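Endo-xylogalacturonan hydrolase A (Aspergillus tubingensis, PDB 4C2L) degrades xylogalacturonan, the xylose-substituted galacturonan of the hairy regions of pectin, acting only where the galacturonic acid backbone carries xylose. Local coordinates at residues I201-V206 with V224-C229; N287-D292 with S326-T331; T321-S326 with C351-S356; P338-L343 with S356-K361. One frame throughout, in Å; residues are numbered along the deposited sequence.

Interaction 1. Residues I201-V206 with V224-C229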
# COMPACT_ATOMS: atom_id res chain seq x y z
N ILE A 201 -1.90 -2.03 -10.46
CA ILE A 201 -0.96 -2.84 -9.69
C ILE A 201 -1.28 -4.27 -10.08
O ILE A 201 -2.40 -4.72 -9.88
CB ILE A 201 -1.16 -2.66 -8.17
CG1 ILE A 201 -0.87 -1.22 -7.77
CG2 ILE A 201 -0.26 -3.62 -7.39
CD1 ILE A 201 -1.44 -0.83 -6.42
N THR A 202 -0.31 -4.98 -10.65
CA THR A 202 -0.62 -6.32 -11.15
C THR A 202 0.55 -7.26 -11.02
O THR A 202 1.71 -6.88 -11.27
CB THR A 202 -1.15 -6.27 -12.61
OG1 THR A 202 -1.53 -7.59 -13.02
CG2 THR A 202 -0.09 -5.71 -13.57
N GLU A 203 0.23 -8.49 -10.63
CA GLU A 203 1.22 -9.57 -10.47
C GLU A 203 2.31 -9.16 -9.49
O GLU A 203 3.50 -9.07 -9.82
CB GLU A 203 1.78 -10.01 -11.83
CG GLU A 203 0.69 -10.55 -12.75
CD GLU A 203 0.13 -11.90 -12.33
OE1 GLU A 203 0.80 -12.65 -11.59
OE2 GLU A 203 -1.00 -12.24 -12.79
N VAL A 204 1.88 -8.85 -8.28
CA VAL A 204 2.82 -8.45 -7.23
C VAL A 204 2.69 -9.37 -6.02
O VAL A 204 1.61 -9.92 -5.76
CB VAL A 204 2.67 -6.95 -6.83
CG1 VAL A 204 2.78 -6.05 -8.04
CG2 VAL A 204 1.37 -6.71 -6.09
N THR A 205 3.81 -9.58 -5.33
CA THR A 205 3.82 -10.34 -4.10
C THR A 205 4.36 -9.43 -2.99
O THR A 205 5.38 -8.76 -3.19
CB THR A 205 4.70 -11.59 -4.26
OG1 THR A 205 4.28 -12.33 -5.42
CG2 THR A 205 4.60 -12.47 -3.05
N VAL A 206 3.68 -9.40 -1.86
CA VAL A 206 4.05 -8.53 -0.75
C VAL A 206 4.15 -9.36 0.53
O VAL A 206 3.23 -10.12 0.87
CB VAL A 206 3.02 -7.40 -0.52
CG1 VAL A 206 3.46 -6.49 0.64
CG2 VAL A 206 2.81 -6.57 -1.78
N VAL A 224 -6.27 -3.29 -9.22
CA VAL A 224 -5.30 -4.18 -8.67
C VAL A 224 -5.74 -5.57 -9.17
O VAL A 224 -6.85 -6.01 -8.88
CB VAL A 224 -5.31 -4.17 -7.11
CG1 VAL A 224 -4.27 -5.15 -6.56
CG2 VAL A 224 -5.07 -2.77 -6.56
N ASP A 225 -4.86 -6.24 -9.90
CA ASP A 225 -5.21 -7.55 -10.51
C ASP A 225 -4.10 -8.56 -10.24
O ASP A 225 -3.03 -8.45 -10.82
CB ASP A 225 -5.39 -7.35 -12.01
CG ASP A 225 -5.86 -8.60 -12.73
OD1 ASP A 225 -5.66 -9.74 -12.23
OD2 ASP A 225 -6.45 -8.44 -13.82
N THR A 226 -4.39 -9.53 -9.37
CA THR A 226 -3.47 -10.62 -9.00
C THR A 226 -2.38 -10.13 -8.06
O THR A 226 -1.35 -9.57 -8.46
CB THR A 226 -2.87 -11.36 -10.22
OG1 THR A 226 -3.91 -11.63 -11.16
CG2 THR A 226 -2.20 -12.68 -9.78
N ILE A 227 -2.62 -10.35 -6.78
CA ILE A 227 -1.72 -9.89 -5.75
C ILE A 227 -1.73 -10.91 -4.63
O ILE A 227 -2.77 -11.51 -4.31
CB ILE A 227 -2.10 -8.46 -5.28
CG1 ILE A 227 -1.11 -7.95 -4.23
CG2 ILE A 227 -3.53 -8.42 -4.71
CD1 ILE A 227 -1.14 -6.44 -4.09
N SER A 228 -0.54 -11.15 -4.08
CA SER A 228 -0.42 -11.98 -2.90
C SER A 228 0.17 -11.14 -1.77
O SER A 228 1.16 -10.44 -1.98
CB SER A 228 0.49 -13.18 -3.19
OG SER A 228 0.73 -13.88 -1.99
N CYS A 229 -0.45 -11.21 -0.60
CA CYS A 229 -0.02 -10.43 0.57
C CYS A 229 0.08 -11.33 1.78
O CYS A 229 -0.89 -12.03 2.13
CB CYS A 229 -1.02 -9.31 0.88
SG CYS A 229 -1.68 -8.42 -0.56
O HOH W 1 2.77 -12.72 -0.24
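CG2 of T226 lies over one face of the E203 carboxylate, off to one side, 3.3 Å from OE2 of E203; the bend at chi2 (-71°) brings that carboxylate back to the neighbouring coil although CB of E203 points away. The D225 carboxylate is met by the hydroxyl of T226, which donates from OG1 to OD1 of D225 across 2.8 Å, on the anti side and 24° out of plane. The third flat group is the peptide carbonyl of D225, whose O is gripped twice. OG1 of T202 reaches that O within the carbonyl plane at 2.8 Å, while N of E203 comes to the same O from a tilted direction at 3.3 Å.

These bonds bind the corner where both chains change direction, and parallel pairing flanks it: D225 N binds I201 O before it, S228 N binds V204 O after it, and V206 N meets S228 O at 2.7 Å. On the apolar face chi1 of I227 (-177°) places its CG1 branch across V204, CD1 of I227 coming within 3.2 Å of CG2 of V204, a closely pressed pair of methyls. I201 and V224 lie side by side, and C229 is disulfide-bonded to C212. Successive coils stacked in register, polar outside and aliphatic inside, are the signature of the right-handed parallel beta-helix of glycosyl hydrolase family 28.

Interaction 2. Residues N287-D292 with S326-T331. With SO4 (sulfate ion), chain I.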
# COMPACT_ATOMS: atom_id res chain seq x y z
N ASN A 287 -12.99 -8.49 -5.56
CA ASN A 287 -13.41 -9.73 -6.23
C ASN A 287 -12.37 -10.84 -6.16
O ASN A 287 -11.17 -10.58 -6.23
CB ASN A 287 -13.71 -9.42 -7.70
CG ASN A 287 -14.21 -10.64 -8.46
OD1 ASN A 287 -15.27 -11.19 -8.15
ND2 ASN A 287 -13.44 -11.06 -9.46
N ASP A 288 -12.83 -12.09 -6.03
CA ASP A 288 -11.91 -13.24 -6.15
C ASP A 288 -10.78 -13.16 -5.12
O ASP A 288 -9.59 -13.12 -5.49
CB ASP A 288 -11.33 -13.32 -7.56
CG ASP A 288 -12.26 -13.99 -8.56
OD1 ASP A 288 -13.39 -14.40 -8.19
OD2 ASP A 288 -11.85 -14.11 -9.74
N PHE A 289 -11.15 -13.12 -3.85
CA PHE A 289 -10.18 -13.15 -2.76
C PHE A 289 -10.08 -14.53 -2.17
O PHE A 289 -11.10 -15.21 -1.95
CB PHE A 289 -10.56 -12.20 -1.63
CG PHE A 289 -10.12 -10.77 -1.84
CD1 PHE A 289 -10.51 -10.05 -2.97
CD2 PHE A 289 -9.37 -10.13 -0.86
CE1 PHE A 289 -10.12 -8.73 -3.15
CE2 PHE A 289 -8.97 -8.80 -1.03
CZ PHE A 289 -9.35 -8.10 -2.16
N THR A 290 -8.85 -14.94 -1.91
CA THR A 290 -8.58 -16.14 -1.14
C THR A 290 -8.08 -15.71 0.22
O THR A 290 -7.10 -14.97 0.34
CB THR A 290 -7.56 -17.03 -1.88
OG1 THR A 290 -8.13 -17.41 -3.14
CG2 THR A 290 -7.24 -18.28 -1.07
N VAL A 291 -8.80 -16.15 1.25
CA VAL A 291 -8.46 -15.84 2.62
C VAL A 291 -7.75 -17.08 3.19
O VAL A 291 -8.30 -18.20 3.18
CB VAL A 291 -9.73 -15.49 3.44
CG1 VAL A 291 -9.38 -15.12 4.88
CG2 VAL A 291 -10.50 -14.36 2.75
N ASP A 292 -6.52 -16.89 3.65
CA ASP A 292 -5.73 -17.97 4.23
C ASP A 292 -5.24 -17.54 5.60
O ASP A 292 -4.21 -16.87 5.72
CB ASP A 292 -4.58 -18.33 3.30
CG ASP A 292 -3.64 -19.39 3.88
OD1 ASP A 292 -3.89 -19.89 5.00
OD2 ASP A 292 -2.63 -19.69 3.20
N SER A 326 -17.23 -9.81 -3.74
CA SER A 326 -17.67 -10.99 -4.51
C SER A 326 -16.61 -12.08 -4.57
O SER A 326 -15.43 -11.79 -4.73
CB SER A 326 -18.10 -10.58 -5.92
OG SER A 326 -17.09 -9.83 -6.60
N SER A 327 -17.05 -13.33 -4.43
CA SER A 327 -16.20 -14.50 -4.58
C SER A 327 -15.04 -14.48 -3.60
O SER A 327 -13.88 -14.38 -4.01
CB SER A 327 -15.67 -14.62 -6.02
OG SER A 327 -16.72 -14.86 -6.93
N PHE A 328 -15.36 -14.52 -2.31
CA PHE A 328 -14.36 -14.69 -1.27
C PHE A 328 -14.40 -16.14 -0.82
O PHE A 328 -15.48 -16.69 -0.54
CB PHE A 328 -14.64 -13.79 -0.07
CG PHE A 328 -14.08 -12.39 -0.20
CD1 PHE A 328 -14.27 -11.63 -1.35
CD2 PHE A 328 -13.38 -11.82 0.87
CE1 PHE A 328 -13.77 -10.34 -1.45
CE2 PHE A 328 -12.89 -10.52 0.79
CZ PHE A 328 -13.07 -9.78 -0.37
N SER A 329 -13.23 -16.76 -0.71
CA SER A 329 -13.17 -18.12 -0.18
C SER A 329 -12.03 -18.28 0.80
O SER A 329 -11.19 -17.38 0.95
CB SER A 329 -13.07 -19.12 -1.33
OG SER A 329 -11.89 -18.89 -2.08
N GLY A 330 -12.01 -19.41 1.48
CA GLY A 330 -10.94 -19.73 2.41
C GLY A 330 -11.38 -19.78 3.85
O GLY A 330 -12.57 -19.88 4.15
N THR A 331 -10.39 -19.70 4.74
CA THR A 331 -10.57 -19.92 6.15
C THR A 331 -9.87 -18.81 6.90
O THR A 331 -8.71 -18.50 6.61
CB THR A 331 -9.96 -21.29 6.57
OG1 THR A 331 -10.38 -22.30 5.65
CG2 THR A 331 -10.39 -21.68 7.97
S SO4 I . -14.51 -14.38 -11.94
O1 SO4 I . -13.86 -15.53 -11.27
O2 SO4 I . -15.98 -14.49 -11.76
O3 SO4 I . -14.19 -14.40 -13.38
O4 SO4 I . -14.03 -13.12 -11.34
O HOH W 2 -16.63 -13.15 -9.27
O HOH W 3 -12.16 -16.97 -4.04
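F289 and F328 lie side by side on adjacent strands, pointing the same way, and with V291 they bury the most surface here. Their first torsions match closely (chi1 -84° and -86°). The planes are only 6° from parallel, yet the pair is strongly offset, the ring centroids 4.5 Å apart. What sits over the centre of the F328 ring is therefore CB of F289, 3.5 Å from the centroid in a CH-pi contact. In return CZ of F328 lies over the rim of the F289 ring, 3.4 Å from CG of F289.

The side chain of V291 lies against the backbone of S329, CB of V291 being 3.5 Å from O of S329, and its CG2 makes a looser, oblique contact with the F328 ring. The V291 backbone is held at both ends: V291 N binds S329 O at 2.7 Å, and V291 O accepts from T331 N at 3.0 Å, a donor well above the carbonyl plane. Aromatic side chains aligned from coil to coil are a recurring feature of parallel beta-helices, and here the pair links the fourth and fifth PbH1 repeats; F328 in turn touches F358 of the next strand.

On the outer side the chemistry is polar. OG of S326 donates to OD1 of N287 across 2.8 Å, and a water bonded to the same OD1 also joins S327 OG and a sulfate ion. ND2 of N287 donates to O4 of this sulfate, probably a crystallisation component, at 2.9 Å in a nearly straight bond, and is bonded also to T254 OG1.

Interaction 3. Residues T321-S326 with C351-S356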
# COMPACT_ATOMS: atom_id res chain seq x y z
N THR A 321 -21.10 3.77 -1.26
CA THR A 321 -22.07 3.32 -2.26
C THR A 321 -21.41 2.42 -3.29
O THR A 321 -20.22 2.59 -3.61
CB THR A 321 -22.78 4.51 -2.98
OG1 THR A 321 -21.79 5.35 -3.59
CG2 THR A 321 -23.62 5.33 -2.00
N ASP A 322 -22.19 1.47 -3.81
CA ASP A 322 -21.72 0.55 -4.84
C ASP A 322 -20.41 -0.12 -4.42
O ASP A 322 -19.43 -0.17 -5.18
CB ASP A 322 -21.59 1.24 -6.20
CG ASP A 322 -22.93 1.59 -6.80
OD1 ASP A 322 -23.79 0.69 -6.89
OD2 ASP A 322 -23.14 2.75 -7.18
N ILE A 323 -20.41 -0.63 -3.19
CA ILE A 323 -19.30 -1.44 -2.69
C ILE A 323 -19.70 -2.88 -2.96
O ILE A 323 -20.78 -3.32 -2.59
CB ILE A 323 -19.05 -1.25 -1.18
CG1 ILE A 323 -19.02 0.24 -0.79
CG2 ILE A 323 -17.78 -2.01 -0.75
CD1 ILE A 323 -17.96 1.09 -1.47
N VAL A 324 -18.83 -3.60 -3.65
CA VAL A 324 -19.13 -4.99 -4.02
C VAL A 324 -18.04 -5.90 -3.46
O VAL A 324 -16.85 -5.65 -3.66
CB VAL A 324 -19.25 -5.15 -5.54
CG1 VAL A 324 -19.40 -6.63 -5.92
CG2 VAL A 324 -20.42 -4.32 -6.07
N VAL A 325 -18.46 -6.95 -2.76
CA VAL A 325 -17.55 -7.95 -2.22
C VAL A 325 -18.04 -9.24 -2.86
O VAL A 325 -19.15 -9.70 -2.56
CB VAL A 325 -17.64 -7.99 -0.68
CG1 VAL A 325 -16.86 -9.16 -0.08
CG2 VAL A 325 -17.17 -6.68 -0.07
N SER A 326 -17.23 -9.81 -3.74
CA SER A 326 -17.67 -10.99 -4.51
C SER A 326 -16.61 -12.08 -4.57
O SER A 326 -15.43 -11.79 -4.73
CB SER A 326 -18.10 -10.58 -5.92
OG SER A 326 -17.09 -9.83 -6.60
N CYS A 351 -24.39 2.69 3.78
CA CYS A 351 -23.62 1.46 3.85
C CYS A 351 -23.96 0.60 2.64
O CYS A 351 -24.49 -0.51 2.77
CB CYS A 351 -23.96 0.73 5.16
SG CYS A 351 -22.93 -0.71 5.54
N GLY A 352 -23.66 1.12 1.45
CA GLY A 352 -24.11 0.51 0.21
C GLY A 352 -23.19 -0.63 -0.20
O GLY A 352 -22.50 -0.54 -1.21
N ILE A 353 -23.22 -1.71 0.58
CA ILE A 353 -22.38 -2.87 0.29
C ILE A 353 -23.23 -4.09 -0.07
O ILE A 353 -24.27 -4.34 0.55
CB ILE A 353 -21.36 -3.16 1.43
CG1 ILE A 353 -20.53 -4.42 1.13
CG2 ILE A 353 -22.01 -3.20 2.80
CD1 ILE A 353 -19.34 -4.61 2.06
N SER A 354 -22.80 -4.79 -1.11
CA SER A 354 -23.45 -6.03 -1.55
C SER A 354 -22.42 -7.17 -1.55
O SER A 354 -21.36 -7.01 -2.15
CB SER A 354 -24.02 -5.83 -2.96
OG SER A 354 -24.67 -7.00 -3.44
N ILE A 355 -22.76 -8.28 -0.92
CA ILE A 355 -21.85 -9.41 -0.79
C ILE A 355 -22.44 -10.61 -1.51
O ILE A 355 -23.63 -10.92 -1.33
CB ILE A 355 -21.58 -9.74 0.68
CG1 ILE A 355 -21.04 -8.50 1.41
CG2 ILE A 355 -20.60 -10.91 0.80
CD1 ILE A 355 -20.97 -8.63 2.91
N SER A 356 -21.63 -11.27 -2.33
CA SER A 356 -22.07 -12.50 -3.00
C SER A 356 -20.91 -13.50 -3.06
O SER A 356 -19.74 -13.12 -3.01
CB SER A 356 -22.58 -12.22 -4.41
OG SER A 356 -21.56 -11.68 -5.22
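T321 comes up to G352 by its backbone, its carbonyl carbon 3.8 Å from O of G352, while its CB points away. The chain then turns a corner at D322, and I323 is the first residue firmly held: its N binds O of G352 at 2.9 Å. G352 is itself the centre of an inverse gamma turn, closed by I353 N on C351 O, so its carbonyl is presented from a tight bend. On the inner face CG2 of I323 touches both CG1 and CD1 of I353.

V324 points to the opposite face, beside S354, and its CA makes a CA-H...O contact with S354 O. V325 comes next and has the largest share of the buried surface. Its N donates to S354 O at 3.0 Å and its O accepts from S356 N. The side chain of V325 meets two isoleucines: CD1 of I353 arrives 3.7 Å from CG2 of V325, carried there by an extended chain (chi1 178°, chi2 169°), and CG1 of I355 lies 4.0 Å from CB of V325. S326 ends the run, its CA in a CA-H...O contact with S356 O and its CB 3.7 Å from OG of S356, while OG of S326 bonds to N287.

F298 packs against both V325 and I353 from strand 296-301, and L378 against I353 and I355. Parallel strands in regular register, with aliphatic side chains stacked on the inner face, are characteristic of the right-handed parallel beta-helix of family 28; here they join two strands within the fifth PbH1 repeat.

Interaction 4. Residues P338-L343 with S356-K361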
# COMPACT_ATOMS: atom_id res chain seq x y z
N PRO A 338 -16.12 -17.42 16.07
CA PRO A 338 -16.74 -17.78 14.79
C PRO A 338 -16.94 -16.63 13.78
O PRO A 338 -17.44 -16.87 12.67
CB PRO A 338 -18.12 -18.28 15.23
CG PRO A 338 -18.44 -17.42 16.40
CD PRO A 338 -17.14 -17.17 17.11
N VAL A 339 -16.54 -15.42 14.16
CA VAL A 339 -16.76 -14.23 13.33
C VAL A 339 -15.74 -14.18 12.20
O VAL A 339 -14.53 -14.23 12.45
CB VAL A 339 -16.69 -12.95 14.19
CG1 VAL A 339 -16.93 -11.71 13.33
CG2 VAL A 339 -17.72 -13.01 15.32
N VAL A 340 -16.23 -14.07 10.96
CA VAL A 340 -15.36 -13.99 9.78
C VAL A 340 -15.35 -12.59 9.15
O VAL A 340 -14.53 -12.29 8.28
CB VAL A 340 -15.74 -15.03 8.71
CG1 VAL A 340 -15.65 -16.45 9.29
CG2 VAL A 340 -17.14 -14.77 8.16
N ALA A 341 -16.28 -11.74 9.59
CA ALA A 341 -16.37 -10.36 9.09
C ALA A 341 -17.02 -9.46 10.12
O ALA A 341 -17.92 -9.88 10.83
CB ALA A 341 -17.14 -10.32 7.78
N ASN A 342 -16.57 -8.21 10.19
CA ASN A 342 -17.09 -7.24 11.14
C ASN A 342 -17.44 -5.98 10.36
O ASN A 342 -16.57 -5.19 9.99
CB ASN A 342 -16.05 -6.93 12.22
CG ASN A 342 -16.64 -6.24 13.45
OD1 ASN A 342 -17.67 -5.56 13.37
ND2 ASN A 342 -15.99 -6.41 14.59
N LEU A 343 -18.73 -5.81 10.06
CA LEU A 343 -19.18 -4.73 9.19
C LEU A 343 -19.84 -3.68 10.06
O LEU A 343 -21.07 -3.67 10.24
CB LEU A 343 -20.15 -5.26 8.13
CG LEU A 343 -19.76 -6.52 7.35
CD1 LEU A 343 -20.81 -6.91 6.32
CD2 LEU A 343 -18.40 -6.35 6.67
N SER A 356 -21.63 -11.27 -2.33
CA SER A 356 -22.07 -12.50 -3.00
C SER A 356 -20.91 -13.50 -3.06
O SER A 356 -19.74 -13.12 -3.01
CB SER A 356 -22.58 -12.22 -4.41
OG SER A 356 -21.56 -11.68 -5.22
N GLY A 357 -21.24 -14.79 -3.19
CA GLY A 357 -20.21 -15.83 -3.23
C GLY A 357 -19.25 -15.73 -2.07
O GLY A 357 -18.03 -15.88 -2.23
N PHE A 358 -19.79 -15.47 -0.88
CA PHE A 358 -18.97 -15.32 0.31
C PHE A 358 -18.92 -16.67 1.00
O PHE A 358 -19.83 -17.03 1.74
CB PHE A 358 -19.58 -14.26 1.22
CG PHE A 358 -18.69 -13.82 2.34
CD1 PHE A 358 -17.68 -12.90 2.12
CD2 PHE A 358 -18.90 -14.30 3.63
CE1 PHE A 358 -16.87 -12.48 3.17
CE2 PHE A 358 -18.10 -13.88 4.68
CZ PHE A 358 -17.08 -12.97 4.45
N ASP A 359 -17.85 -17.42 0.75
CA ASP A 359 -17.77 -18.82 1.18
C ASP A 359 -16.72 -19.03 2.26
O ASP A 359 -16.22 -20.14 2.45
CB ASP A 359 -17.48 -19.72 -0.02
CG ASP A 359 -18.63 -19.77 -1.02
OD1 ASP A 359 -19.77 -19.39 -0.65
OD2 ASP A 359 -18.41 -20.18 -2.18
N VAL A 360 -16.41 -17.97 2.99
CA VAL A 360 -15.38 -18.01 4.01
C VAL A 360 -15.89 -18.57 5.34
O VAL A 360 -16.98 -18.23 5.80
CB VAL A 360 -14.78 -16.59 4.21
CG1 VAL A 360 -13.62 -16.64 5.20
CG2 VAL A 360 -14.29 -16.06 2.88
N LYS A 361 -15.09 -19.46 5.94
CA LYS A 361 -15.43 -20.04 7.23
C LYS A 361 -14.32 -19.82 8.24
O LYS A 361 -13.16 -19.67 7.86
CB LYS A 361 -15.69 -21.55 7.06
CG LYS A 361 -17.00 -21.86 6.34
CD LYS A 361 -17.10 -23.33 5.97
CE LYS A 361 -18.55 -23.76 5.81
NZ LYS A 361 -19.36 -22.81 5.00
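V340 and F358 are brought together by their first torsions. At V340 chi1 is -59°, which lodges CG2 between the backbone N and the carbonyl carbon; at F358 chi1 is -168°, so the ring is carried out opposite the backbone N. The side chains pass alongside one another, pointing opposite ways, and CG2 of V340 ends at the edge of the F358 ring, in its plane, 3.7 Å from CE2. CB of A341 adds a looser, oblique contact with CZ of the same ring, at 4.3 Å.

The other methyl of V340 faces further along the chain: CG1 of V340 lies 3.8 Å from C of K361 and 4.1 Å from O of V360. V360 itself comes close with CG1, 4.4 Å from CB of V340, while its CB lies over the rim of one face of the F358 ring. The contact is van der Waals packing, mostly of apolar side chains, across the interior of the coil, joining two different walls of the beta-helix.

On one wall strand 339-344 runs between strands 296-301 and 368-372, V340 pairing by backbone bonds with A297 and E368. F358 and V360 rest against F328 of strand 319-329 on their own wall and reach across to A297 of strand 296-301.

Interactions 1, 2 and 3 join parallel neighbours by ladders of backbone bonds, whereas interaction 4 spans the interior between two sheets and relies on packing, without the backbone ladder. Interaction 4 is buried; the other three are partly buried, with aliphatic or aromatic side chains inside and a second face at the surface. That outer face carries hydroxyls and carboxylates in interactions 1 and 2, with a sulfate in interaction 2, but serines and a valine in interaction 3. Interactions 2 and 3 share S326, 3 and 4 share S356. F328 of interaction 2 links through probable backbone bonds to G357 and D359 of interaction 4. Interaction 1 stands apart, nearer the probable catalytic residues D210 and H233.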